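Local coordinates for protein ribulose bisphosphate carboxylase (Pyrococcus horikoshii, PDB 2D69) that probably catalyses the magnesium-dependent carboxylation of ribulose 1,5-bisphosphate to two molecules of 3-phosphoglycerate, as part of an archaeal route for AMP degradation, at residues Y175-G180 with G373-H378; I310-A315 with D331-K336; I393-E398 with D403-S408. All coordinates share one frame; numbering follows the deposited sequence.

Contact 1: Y175-G180 with G373-H378. With SO4 (sulfate ion), chain E.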
ATOM      1  N   TYR A 175      25.552  -7.129  31.103  1.00 13.55           N
ATOM      2  CA  TYR A 175      26.953  -6.660  30.895  1.00 14.49           C
ATOM      3  C   TYR A 175      27.925  -7.564  31.629  1.00 14.35           C
ATOM      4  O   TYR A 175      28.973  -7.906  31.093  1.00 15.29           O
ATOM      5  CB  TYR A 175      27.126  -5.240  31.398  1.00 14.06           C
ATOM      6  CG  TYR A 175      28.485  -4.683  31.130  1.00 15.36           C
ATOM      7  CD1 TYR A 175      29.451  -4.696  32.103  1.00 15.22           C
ATOM      8  CD2 TYR A 175      28.835  -4.247  29.857  1.00 16.54           C
ATOM      9  CE1 TYR A 175      30.705  -4.159  31.873  1.00 14.25           C
ATOM     10  CE2 TYR A 175      30.095  -3.761  29.590  1.00 14.63           C
ATOM     11  CZ  TYR A 175      31.023  -3.722  30.608  1.00 15.49           C
ATOM     12  OH  TYR A 175      32.281  -3.266  30.382  1.00 12.93           O
ATOM     13  N   GLU A 176      27.585  -7.898  32.866  1.00 14.29           N
ATOM     14  CA  GLU A 176      28.394  -8.790  33.667  1.00 14.85           C
ATOM     15  C   GLU A 176      28.563 -10.169  33.044  1.00 14.15           C
ATOM     16  O   GLU A 176      29.677 -10.689  32.942  1.00 13.75           O
ATOM     17  CB  GLU A 176      27.804  -8.942  35.102  1.00 14.79           C
ATOM     18  CG  GLU A 176      27.861  -7.701  35.990  1.00 15.16           C
ATOM     19  CD  GLU A 176      29.259  -7.105  36.102  1.00 17.01           C
ATOM     20  OE1 GLU A 176      29.478  -5.950  35.674  1.00 14.45           O
ATOM     21  OE2 GLU A 176      30.130  -7.800  36.655  1.00 18.29           O
ATOM     22  N   LEU A 177      27.456 -10.742  32.610  1.00 13.84           N
ATOM     23  CA  LEU A 177      27.453 -12.125  32.126  1.00 14.20           C
ATOM     24  C   LEU A 177      28.208 -12.286  30.844  1.00 14.42           C
ATOM     25  O   LEU A 177      29.075 -13.172  30.727  1.00 14.34           O
ATOM     26  CB  LEU A 177      26.029 -12.605  31.928  1.00 13.54           C
ATOM     27  CG  LEU A 177      25.236 -12.747  33.219  1.00 15.82           C
ATOM     28  CD1 LEU A 177      23.777 -12.889  32.944  1.00 17.54           C
ATOM     29  CD2 LEU A 177      25.690 -13.952  33.957  1.00 18.44           C
ATOM     30  N   TRP A 178      27.894 -11.406  29.897  1.00 14.30           N
ATOM     31  CA  TRP A 178      28.585 -11.335  28.605  1.00 13.93           C
ATOM     32  C   TRP A 178      30.074 -11.011  28.785  1.00 14.35           C
ATOM     33  O   TRP A 178      30.916 -11.720  28.244  1.00 14.82           O
ATOM     34  CB  TRP A 178      27.922 -10.277  27.685  1.00 13.76           C
ATOM     35  CG  TRP A 178      26.663 -10.694  26.938  1.00 14.56           C
ATOM     36  CD1 TRP A 178      26.365 -11.923  26.461  1.00 14.12           C
ATOM     37  CD2 TRP A 178      25.561  -9.856  26.587  1.00 15.52           C
ATOM     38  NE1 TRP A 178      25.172 -11.895  25.785  1.00 14.72           N
ATOM     39  CE2 TRP A 178      24.663 -10.633  25.836  1.00 13.20           C
ATOM     40  CE3 TRP A 178      25.278  -8.495  26.758  1.00 12.09           C
ATOM     41  CZ2 TRP A 178      23.486 -10.124  25.337  1.00 13.10           C
ATOM     42  CZ3 TRP A 178      24.130  -8.011  26.299  1.00 10.28           C
ATOM     43  CH2 TRP A 178      23.221  -8.820  25.592  1.00 11.31           C
ATOM     44  N   SER A 179      30.402  -9.955  29.537  1.00 14.97           N
ATOM     45  CA  SER A 179      31.801  -9.564  29.783  1.00 15.69           C
ATOM     46  C   SER A 179      32.675 -10.664  30.421  1.00 15.54           C
ATOM     47  O   SER A 179      33.873 -10.753  30.159  1.00 14.75           O
ATOM     48  CB  SER A 179      31.895  -8.278  30.645  1.00 16.06           C
ATOM     49  OG  SER A 179      31.270  -7.180  30.013  1.00 15.26           O
ATOM     50  N   GLY A 180      32.079 -11.490  31.255  1.00 15.36           N
ATOM     51  CA  GLY A 180      32.817 -12.549  31.905  1.00 15.83           C
ATOM     52  C   GLY A 180      33.006 -13.776  31.038  1.00 16.09           C
ATOM     53  O   GLY A 180      33.754 -14.677  31.412  1.00 15.58           O
ATOM     54  N   GLY A 373      22.071 -20.904  37.711  1.00 25.92           N
ATOM     55  CA  GLY A 373      22.386 -20.817  39.116  1.00 25.63           C
ATOM     56  C   GLY A 373      23.873 -20.878  39.356  1.00 25.46           C
ATOM     57  O   GLY A 373      24.370 -20.133  40.178  1.00 25.53           O
ATOM     58  N   GLY A 374      24.570 -21.768  38.641  1.00 25.09           N
ATOM     59  CA  GLY A 374      26.011 -21.960  38.789  1.00 24.55           C
ATOM     60  C   GLY A 374      26.792 -20.680  38.478  1.00 24.32           C
ATOM     61  O   GLY A 374      27.768 -20.337  39.145  1.00 25.69           O
ATOM     62  N   VAL A 375      26.324 -19.932  37.503  1.00 22.49           N
ATOM     63  CA  VAL A 375      26.963 -18.684  37.135  1.00 21.83           C
ATOM     64  C   VAL A 375      26.551 -17.543  38.067  1.00 20.96           C
ATOM     65  O   VAL A 375      27.393 -16.851  38.623  1.00 20.06           O
ATOM     66  CB  VAL A 375      26.665 -18.353  35.633  1.00 21.18           C
ATOM     67  CG1 VAL A 375      27.073 -16.958  35.285  1.00 21.34           C
ATOM     68  CG2 VAL A 375      27.400 -19.349  34.750  1.00 20.41           C
ATOM     69  N   MET A 376      25.254 -17.361  38.244  1.00 21.19           N
ATOM     70  CA  MET A 376      24.705 -16.293  39.108  1.00 21.55           C
ATOM     71  C   MET A 376      25.133 -16.469  40.570  1.00 20.93           C
ATOM     72  O   MET A 376      25.229 -15.499  41.306  1.00 22.33           O
ATOM     73  CB  MET A 376      23.170 -16.260  39.002  1.00 21.81           C
ATOM     74  CG  MET A 376      22.647 -15.751  37.650  1.00 24.09           C
ATOM     75  SD  MET A 376      23.032 -13.999  37.200  1.00 26.04           S
ATOM     76  CE  MET A 376      22.551 -13.107  38.641  1.00 27.36           C
ATOM     77  N   GLY A 377      25.450 -17.703  40.960  1.00 19.96           N
ATOM     78  CA  GLY A 377      25.796 -18.031  42.327  1.00 19.00           C
ATOM     79  C   GLY A 377      27.257 -17.986  42.709  1.00 18.11           C
ATOM     80  O   GLY A 377      27.614 -18.241  43.868  1.00 16.35           O
ATOM     81  N   HIS A 378      28.130 -17.677  41.750  1.00 17.25           N
ATOM     82  CA  HIS A 378      29.558 -17.742  42.022  1.00 16.67           C
ATOM     83  C   HIS A 378      29.812 -16.784  43.171  1.00 17.09           C
ATOM     84  O   HIS A 378      29.251 -15.694  43.190  1.00 16.15           O
ATOM     85  CB  HIS A 378      30.336 -17.313  40.799  1.00 15.99           C
ATOM     86  CG  HIS A 378      31.788 -17.605  40.895  1.00 14.52           C
ATOM     87  ND1 HIS A 378      32.634 -16.854  41.675  1.00 14.41           N
ATOM     88  CD2 HIS A 378      32.544 -18.575  40.344  1.00 11.56           C
ATOM     89  CE1 HIS A 378      33.860 -17.331  41.586  1.00 14.79           C
ATOM     90  NE2 HIS A 378      33.844 -18.353  40.755  1.00 15.43           N
TER
HETATM   91  S   SO4 E1001      19.593 -23.538  36.531  1.00 50.97           S
HETATM   92  O1  SO4 E1001      19.688 -22.779  37.768  1.00 55.49           O
HETATM   93  O2  SO4 E1001      19.330 -24.929  36.808  1.00 53.66           O
HETATM   94  O3  SO4 E1001      18.468 -22.992  35.796  1.00 57.41           O
HETATM   95  O4  SO4 E1001      20.800 -23.361  35.744  1.00 54.54           O
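Leu177 has its CG opposite the carbonyl carbon (chi1 -67°), and this, with chi2 at 166°, brings CD2 to Val375 and Met376. Val375 sets CG1 opposite its own backbone N (chi1 169°), which places that methyl 3.6 Å from Leu177 CD2, the closest approach between the segments. Met376 SD lies 4.2 Å from Leu177 CD2. One leucine methyl thus meets two residues, the Leu177 and Met376 side chains crossing at roughly a right angle, and no hydrogen bond supplements this buried apolar packing. A few residues earlier, Gly373 N, near the start of its short helix, donates to sulfate O1 at 3.0 Å and weakly to O4 at 3.4 Å. Gly350 N and Gln370 NE2 also bind the ion, and since these three residues belong to the predicted substrate site, the sulfate probably marks a phosphate position, at the place in a TIM barrel where phosphate groups commonly bind; the helix end may add favourable polarity. The Met376 side chain also comes near Lys160, a predicted proton acceptor, and Met376 O is hydrogen-bonded to Thr57 OG1 of a second subunit. Around the contact, Leu177 and Val375 both rest on Thr157 of strand 154-157, while Leu177 further touches Leu185 of strand 184-186 and Pro382 of helix 382-398.

Contact 2: I310-A315 with D331-K336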
ATOM      1  N   ILE A 310      17.187 -26.601  20.768  1.00 13.49           N
ATOM      2  CA  ILE A 310      16.041 -26.957  21.623  1.00 14.59           C
ATOM      3  C   ILE A 310      16.530 -27.696  22.871  1.00 16.07           C
ATOM      4  O   ILE A 310      17.484 -28.493  22.807  1.00 16.33           O
ATOM      5  CB  ILE A 310      14.991 -27.819  20.839  1.00 12.71           C
ATOM      6  CG1 ILE A 310      13.735 -28.074  21.654  1.00 14.06           C
ATOM      7  CG2 ILE A 310      15.583 -29.136  20.444  1.00 15.12           C
ATOM      8  CD1 ILE A 310      12.602 -28.634  20.851  1.00 16.29           C
ATOM      9  N   HIS A 311      15.882 -27.387  23.996  1.00 19.27           N
ATOM     10  CA  HIS A 311      16.149 -28.001  25.293  1.00 22.52           C
ATOM     11  C   HIS A 311      15.806 -29.455  25.198  1.00 23.74           C
ATOM     12  O   HIS A 311      14.719 -29.752  24.757  1.00 23.33           O
ATOM     13  CB  HIS A 311      15.245 -27.362  26.381  1.00 23.87           C
ATOM     14  CG  HIS A 311      15.630 -25.956  26.751  1.00 28.90           C
ATOM     15  ND1 HIS A 311      16.599 -25.676  27.691  1.00 33.22           N
ATOM     16  CD2 HIS A 311      15.155 -24.755  26.336  1.00 31.07           C
ATOM     17  CE1 HIS A 311      16.730 -24.361  27.808  1.00 33.49           C
ATOM     18  NE2 HIS A 311      15.853 -23.779  27.011  1.00 28.53           N
ATOM     19  N   THR A 312      16.700 -30.350  25.625  1.00 25.55           N
ATOM     20  CA  THR A 312      16.387 -31.798  25.735  1.00 27.85           C
ATOM     21  C   THR A 312      16.515 -32.488  27.131  1.00 30.95           C
ATOM     22  O   THR A 312      16.100 -33.647  27.242  1.00 31.80           O
ATOM     23  CB  THR A 312      17.255 -32.585  24.774  1.00 26.60           C
ATOM     24  OG1 THR A 312      18.622 -32.267  25.029  1.00 25.07           O
ATOM     25  CG2 THR A 312      17.016 -32.118  23.306  1.00 28.05           C
ATOM     26  N   GLY A 313      17.095 -31.827  28.136  1.00 35.17           N
ATOM     27  CA  GLY A 313      17.438 -32.469  29.430  1.00 39.05           C
ATOM     28  C   GLY A 313      18.945 -32.674  29.667  1.00 41.81           C
ATOM     29  O   GLY A 313      19.709 -32.452  28.742  1.00 42.75           O
ATOM     30  N   THR A 314      19.384 -33.088  30.874  1.00 45.89           N
ATOM     31  CA  THR A 314      20.833 -33.369  31.172  1.00 48.28           C
ATOM     32  C   THR A 314      21.145 -34.533  32.121  1.00 51.32           C
ATOM     33  O   THR A 314      20.236 -35.072  32.775  1.00 52.10           O
ATOM     34  CB  THR A 314      21.502 -32.179  31.849  1.00 48.63           C
ATOM     35  OG1 THR A 314      20.814 -31.863  33.076  1.00 46.66           O
ATOM     36  CG2 THR A 314      21.407 -30.972  30.964  1.00 49.55           C
ATOM     37  N   ALA A 315      22.446 -34.854  32.229  1.00 53.28           N
ATOM     38  CA  ALA A 315      22.951 -35.836  33.184  1.00 55.39           C
ATOM     39  C   ALA A 315      23.932 -35.191  34.203  1.00 57.38           C
ATOM     40  O   ALA A 315      25.128 -34.907  33.950  1.00 56.80           O
ATOM     41  CB  ALA A 315      23.565 -37.040  32.477  1.00 55.60           C
ATOM     42  N   ASP A 331      21.062 -37.444  19.687  1.00 17.49           N
ATOM     43  CA  ASP A 331      21.594 -38.157  18.538  1.00 17.31           C
ATOM     44  C   ASP A 331      20.736 -37.872  17.311  1.00 16.68           C
ATOM     45  O   ASP A 331      21.246 -37.598  16.248  1.00 14.66           O
ATOM     46  CB  ASP A 331      21.626 -39.690  18.779  1.00 17.83           C
ATOM     47  CG  ASP A 331      22.784 -40.127  19.691  1.00 18.53           C
ATOM     48  OD1 ASP A 331      22.856 -41.339  19.994  1.00 20.34           O
ATOM     49  OD2 ASP A 331      23.644 -39.346  20.159  1.00 20.97           O
ATOM     50  N   PHE A 332      19.429 -37.969  17.475  1.00 16.36           N
ATOM     51  CA  PHE A 332      18.508 -37.558  16.429  1.00 15.83           C
ATOM     52  C   PHE A 332      18.695 -36.095  16.021  1.00 15.48           C
ATOM     53  O   PHE A 332      18.850 -35.799  14.853  1.00 16.17           O
ATOM     54  CB  PHE A 332      17.046 -37.759  16.837  1.00 16.28           C
ATOM     55  CG  PHE A 332      16.129 -36.973  15.981  1.00 15.51           C
ATOM     56  CD1 PHE A 332      15.921 -37.369  14.648  1.00 16.92           C
ATOM     57  CD2 PHE A 332      15.581 -35.759  16.432  1.00 14.72           C
ATOM     58  CE1 PHE A 332      15.158 -36.570  13.790  1.00 16.89           C
ATOM     59  CE2 PHE A 332      14.788 -34.974  15.578  1.00 15.51           C
ATOM     60  CZ  PHE A 332      14.578 -35.388  14.252  1.00 16.00           C
ATOM     61  N   LEU A 333      18.681 -35.174  16.969  1.00 15.79           N
ATOM     62  CA  LEU A 333      18.831 -33.758  16.648  1.00 15.28           C
ATOM     63  C   LEU A 333      20.064 -33.486  15.781  1.00 15.87           C
ATOM     64  O   LEU A 333      20.034 -32.586  14.887  1.00 13.38           O
ATOM     65  CB  LEU A 333      18.867 -32.892  17.895  1.00 14.75           C
ATOM     66  CG  LEU A 333      17.500 -32.757  18.621  1.00 15.92           C
ATOM     67  CD1 LEU A 333      17.714 -31.963  19.879  1.00 15.47           C
ATOM     68  CD2 LEU A 333      16.432 -32.062  17.806  1.00 16.21           C
ATOM     69  N   LEU A 334      21.133 -34.252  16.018  1.00 15.74           N
ATOM     70  CA  LEU A 334      22.390 -33.984  15.348  1.00 15.75           C
ATOM     71  C   LEU A 334      22.615 -34.875  14.141  1.00 15.39           C
ATOM     72  O   LEU A 334      23.595 -34.687  13.448  1.00 15.01           O
ATOM     73  CB  LEU A 334      23.574 -34.140  16.323  1.00 16.28           C
ATOM     74  CG  LEU A 334      23.732 -33.098  17.425  1.00 18.10           C
ATOM     75  CD1 LEU A 334      24.683 -33.644  18.500  1.00 20.85           C
ATOM     76  CD2 LEU A 334      24.233 -31.789  16.855  1.00 17.31           C
ATOM     77  N   SER A 335      21.724 -35.835  13.886  1.00 15.45           N
ATOM     78  CA  SER A 335      21.921 -36.810  12.830  1.00 16.80           C
ATOM     79  C   SER A 335      21.653 -36.177  11.467  1.00 18.64           C
ATOM     80  O   SER A 335      20.910 -35.192  11.344  1.00 17.93           O
ATOM     81  CB  SER A 335      20.970 -38.016  12.982  1.00 16.83           C
ATOM     82  OG  SER A 335      19.631 -37.576  12.819  1.00 15.73           O
ATOM     83  N   LYS A 336      22.325 -36.724  10.463  1.00 19.79           N
ATOM     84  CA  LYS A 336      22.066 -36.443   9.073  1.00 20.71           C
ATOM     85  C   LYS A 336      20.639 -36.897   8.759  1.00 19.75           C
ATOM     86  O   LYS A 336      20.246 -37.960   9.154  1.00 19.47           O
ATOM     87  CB  LYS A 336      23.093 -37.169   8.211  1.00 22.45           C
ATOM     88  CG  LYS A 336      23.546 -36.396   6.947  1.00 28.10           C
ATOM     89  CD  LYS A 336      22.369 -36.110   5.992  1.00 32.54           C
ATOM     90  CE  LYS A 336      22.808 -35.531   4.601  1.00 32.58           C
ATOM     91  NZ  LYS A 336      21.758 -35.706   3.596  1.00 29.64           N
TER
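Ile310, on strand 309-311, turns its CG2 methyl to Leu333, meeting CD1 at 3.6 Å and CD2 at 4.0 Å. Because CG1 stands opposite the backbone N (chi1 -174°), CG2 falls between N and the carbonyl carbon, and the two side chains cross at about a right angle. The next residue, His311, has its CB pointing away from the helix; it is predicted to bind the substrate, and its ring meets those of His276 and His278. Thr312 faces the helix again: its CG2 comes tip to tip with Leu333 CD1 at 3.5 Å, while OG1 is hydrogen-bonded to Asn330. Leu333 CD1 therefore touches both Ile310 and Thr312, making the junction an apolar, buried one. Past the strand end at His311 the chain runs through Gly313, whose backbone angles, with a positive phi (109°), call for glycine, and on into the connection to helix 323-334. That connection is loop 6 of Rubisco and carries Lys318, the predicted transition-state stabiliser. In the eight-stranded barrel the contact joins the strand and helix of one beta-alpha-beta unit, with strand 344-348 bonded alongside Ile310 and Thr312, and Met295 and Ala302 of helix 295-305 packing against Ile310.

Contact 3: I393-E398 with D403-S408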
ATOM      1  N   ILE A 393      35.060 -25.394  30.529  1.00 15.12           N
ATOM      2  CA  ILE A 393      34.812 -25.945  29.192  1.00 14.98           C
ATOM      3  C   ILE A 393      36.133 -26.001  28.392  1.00 15.27           C
ATOM      4  O   ILE A 393      36.426 -27.005  27.758  1.00 15.33           O
ATOM      5  CB  ILE A 393      33.718 -25.125  28.447  1.00 14.41           C
ATOM      6  CG1 ILE A 393      32.345 -25.353  29.093  1.00 12.77           C
ATOM      7  CG2 ILE A 393      33.656 -25.490  26.997  1.00 15.17           C
ATOM      8  CD1 ILE A 393      31.381 -24.232  28.835  1.00 10.39           C
ATOM      9  N   ASP A 394      36.968 -24.970  28.476  1.00 16.01           N
ATOM     10  CA  ASP A 394      38.244 -25.008  27.758  1.00 15.85           C
ATOM     11  C   ASP A 394      39.080 -26.189  28.269  1.00 16.44           C
ATOM     12  O   ASP A 394      39.691 -26.881  27.478  1.00 16.82           O
ATOM     13  CB  ASP A 394      39.017 -23.714  27.928  1.00 16.56           C
ATOM     14  CG  ASP A 394      38.439 -22.576  27.144  1.00 17.31           C
ATOM     15  OD1 ASP A 394      37.698 -22.800  26.169  1.00 16.97           O
ATOM     16  OD2 ASP A 394      38.705 -21.404  27.447  1.00 20.66           O
ATOM     17  N   ALA A 395      39.078 -26.427  29.586  1.00 16.54           N
ATOM     18  CA  ALA A 395      39.759 -27.564  30.176  1.00 17.15           C
ATOM     19  C   ALA A 395      39.165 -28.911  29.743  1.00 17.80           C
ATOM     20  O   ALA A 395      39.897 -29.821  29.384  1.00 17.83           O
ATOM     21  CB  ALA A 395      39.775 -27.452  31.701  1.00 17.22           C
ATOM     22  N   ALA A 396      37.855 -29.072  29.830  1.00 18.24           N
ATOM     23  CA  ALA A 396      37.249 -30.317  29.391  1.00 19.58           C
ATOM     24  C   ALA A 396      37.711 -30.627  27.943  1.00 20.87           C
ATOM     25  O   ALA A 396      38.123 -31.722  27.649  1.00 21.09           O
ATOM     26  CB  ALA A 396      35.721 -30.236  29.475  1.00 19.47           C
ATOM     27  N   ILE A 397      37.671 -29.639  27.057  1.00 22.45           N
ATOM     28  CA  ILE A 397      38.030 -29.861  25.643  1.00 23.86           C
ATOM     29  C   ILE A 397      39.510 -30.206  25.458  1.00 24.39           C
ATOM     30  O   ILE A 397      39.845 -30.999  24.586  1.00 24.19           O
ATOM     31  CB  ILE A 397      37.714 -28.622  24.837  1.00 23.58           C
ATOM     32  CG1 ILE A 397      36.199 -28.458  24.744  1.00 25.42           C
ATOM     33  CG2 ILE A 397      38.322 -28.678  23.414  1.00 25.31           C
ATOM     34  CD1 ILE A 397      35.815 -27.062  24.624  1.00 28.21           C
ATOM     35  N   GLU A 398      40.379 -29.576  26.244  1.00 24.42           N
ATOM     36  CA  GLU A 398      41.817 -29.778  26.108  1.00 25.75           C
ATOM     37  C   GLU A 398      42.304 -31.022  26.870  1.00 25.28           C
ATOM     38  O   GLU A 398      43.473 -31.366  26.765  1.00 24.84           O
ATOM     39  CB  GLU A 398      42.606 -28.525  26.565  1.00 26.40           C
ATOM     40  CG  GLU A 398      42.432 -27.267  25.685  1.00 29.59           C
ATOM     41  CD  GLU A 398      43.023 -25.997  26.320  1.00 35.01           C
ATOM     42  OE1 GLU A 398      44.071 -26.099  27.010  1.00 38.92           O
ATOM     43  OE2 GLU A 398      42.457 -24.883  26.140  1.00 39.66           O
ATOM     44  N   ASP A 403      41.326 -29.295  38.493  1.00 20.35           N
ATOM     45  CA  ASP A 403      42.200 -28.745  39.524  1.00 21.32           C
ATOM     46  C   ASP A 403      43.512 -28.206  38.929  1.00 21.64           C
ATOM     47  O   ASP A 403      44.063 -27.252  39.443  1.00 21.63           O
ATOM     48  CB  ASP A 403      42.478 -29.752  40.637  1.00 22.28           C
ATOM     49  CG  ASP A 403      41.222 -30.146  41.429  1.00 24.43           C
ATOM     50  OD1 ASP A 403      40.350 -29.295  41.721  1.00 26.70           O
ATOM     51  OD2 ASP A 403      41.048 -31.306  41.842  1.00 27.82           O
ATOM     52  N   GLU A 404      44.006 -28.778  37.827  1.00 22.13           N
ATOM     53  CA  GLU A 404      45.177 -28.186  37.140  1.00 22.25           C
ATOM     54  C   GLU A 404      44.837 -26.830  36.503  1.00 21.12           C
ATOM     55  O   GLU A 404      45.649 -25.916  36.496  1.00 20.99           O
ATOM     56  CB  GLU A 404      45.767 -29.124  36.064  1.00 22.72           C
ATOM     57  CG  GLU A 404      46.535 -30.305  36.627  1.00 26.70           C
ATOM     58  CD  GLU A 404      47.956 -29.950  37.067  1.00 29.31           C
ATOM     59  OE1 GLU A 404      48.194 -28.797  37.497  1.00 28.08           O
ATOM     60  OE2 GLU A 404      48.841 -30.833  36.954  1.00 32.71           O
ATOM     61  N   LYS A 405      43.640 -26.711  35.957  1.00 20.26           N
ATOM     62  CA  LYS A 405      43.214 -25.467  35.305  1.00 19.97           C
ATOM     63  C   LYS A 405      42.994 -24.365  36.340  1.00 19.69           C
ATOM     64  O   LYS A 405      43.222 -23.198  36.075  1.00 19.42           O
ATOM     65  CB  LYS A 405      41.930 -25.721  34.498  1.00 19.62           C
ATOM     66  CG  LYS A 405      41.428 -24.519  33.708  1.00 19.18           C
ATOM     67  CD  LYS A 405      42.321 -24.163  32.540  1.00 18.57           C
ATOM     68  CE  LYS A 405      41.750 -22.948  31.817  1.00 17.86           C
ATOM     69  NZ  LYS A 405      42.313 -22.733  30.482  1.00 16.75           N
ATOM     70  N   ALA A 406      42.573 -24.779  37.532  1.00 19.57           N
ATOM     71  CA  ALA A 406      42.203 -23.880  38.601  1.00 19.59           C
ATOM     72  C   ALA A 406      43.406 -23.123  39.150  1.00 20.03           C
ATOM     73  O   ALA A 406      43.239 -22.086  39.797  1.00 19.83           O
ATOM     74  CB  ALA A 406      41.509 -24.653  39.708  1.00 19.67           C
ATOM     75  N   LYS A 407      44.610 -23.618  38.858  1.00 20.26           N
ATOM     76  CA  LYS A 407      45.844 -22.957  39.284  1.00 21.29           C
ATOM     77  C   LYS A 407      46.143 -21.678  38.515  1.00 21.42           C
ATOM     78  O   LYS A 407      46.821 -20.795  39.022  1.00 21.93           O
ATOM     79  CB  LYS A 407      47.045 -23.918  39.179  1.00 21.60           C
ATOM     80  CG  LYS A 407      46.990 -25.099  40.142  1.00 22.54           C
ATOM     81  CD  LYS A 407      47.873 -26.238  39.621  1.00 24.72           C
ATOM     82  CE  LYS A 407      48.276 -27.253  40.686  1.00 25.93           C
ATOM     83  NZ  LYS A 407      49.235 -28.261  40.104  1.00 25.85           N
ATOM     84  N   SER A 408      45.649 -21.589  37.293  1.00 22.18           N
ATOM     85  CA  SER A 408      45.754 -20.381  36.478  1.00 22.60           C
ATOM     86  C   SER A 408      44.386 -19.676  36.329  1.00 22.63           C
ATOM     87  O   SER A 408      44.279 -18.695  35.594  1.00 23.20           O
ATOM     88  CB  SER A 408      46.336 -20.741  35.098  1.00 22.82           C
ATOM     89  OG  SER A 408      45.457 -21.614  34.384  1.00 25.02           O
TER
HETATM   90  O   HOH W   1      40.267 -20.868  29.553  1.00 39.46           O
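Ala395 and Lys405 bring together two consecutive helices, 382-398 and 402-405, at the C-terminal end of the (beta/alpha)8 barrel domain. Their CA atoms are 6.5 Å apart, the closest CA pair between the segments, and the small methyl of the alanine permits it: Ala395 CB lies 3.9 Å from Lys405 CB and equally 3.9 Å from Lys405 CG. The lysine conformation explains the rest. Its CG is opposite the backbone N (chi1 -177°), which carries the chain out toward helix 382-398; a bend at chi2 (70°) then redirects it, and the remaining torsions are extended, so that the aliphatic base packs on Ala395 while the ammonium group travels on toward Asp394. It stops short of direct ion pairing, with Lys405 NZ still 4.9 Å from Asp394 OD2. Glu398, one helical turn after Asp394, sends OE2 to within 4.8 Å of Lys405 NZ, so two carboxylates lie on the same general side of the ammonium, neither in direct ion-pair contact with it, and both probably contribute to a favourable field. Lys405 also touches Leu412 of helix 410-422.

Beyond the helix the backbone makes a type I turn from Lys405 to Ser408. Within this turn, Lys407 reaches back, its NZ forming a salt bridge with Glu404 OE1 at 2.9 Å and approaching from above the carboxylate, 46° out of its plane. This ion pair stays within 403-408, and the link between the segments is instead completed by solvent. One water donates to Asp394 OD2 at 2.7 Å and accepts from Lys405 NZ at 2.9 Å.

How the contacts relate
Following the chain from the N terminus, contact 1 opens on helix 167-179 and closes only at helix 372-376, 193 residues later, bringing the early and late parts of the barrel domain together. Contact 2 falls within that long loop: it closes the short excursion from strand 309-311 to helix 323-334, inside a single beta-alpha-beta unit. Contact 3 follows contact 1 in series, since helix 382-398 comes next after helix 372-376, and it closes a tight connection near the chain's end. No two contacts cross or touch. Centres of contacts 1 and 3 lie about 18 Å apart, on one side of the chain's centre; the centre of contact 2 is about 25 Å from that of contact 1 and about 26 Å from that of contact 3.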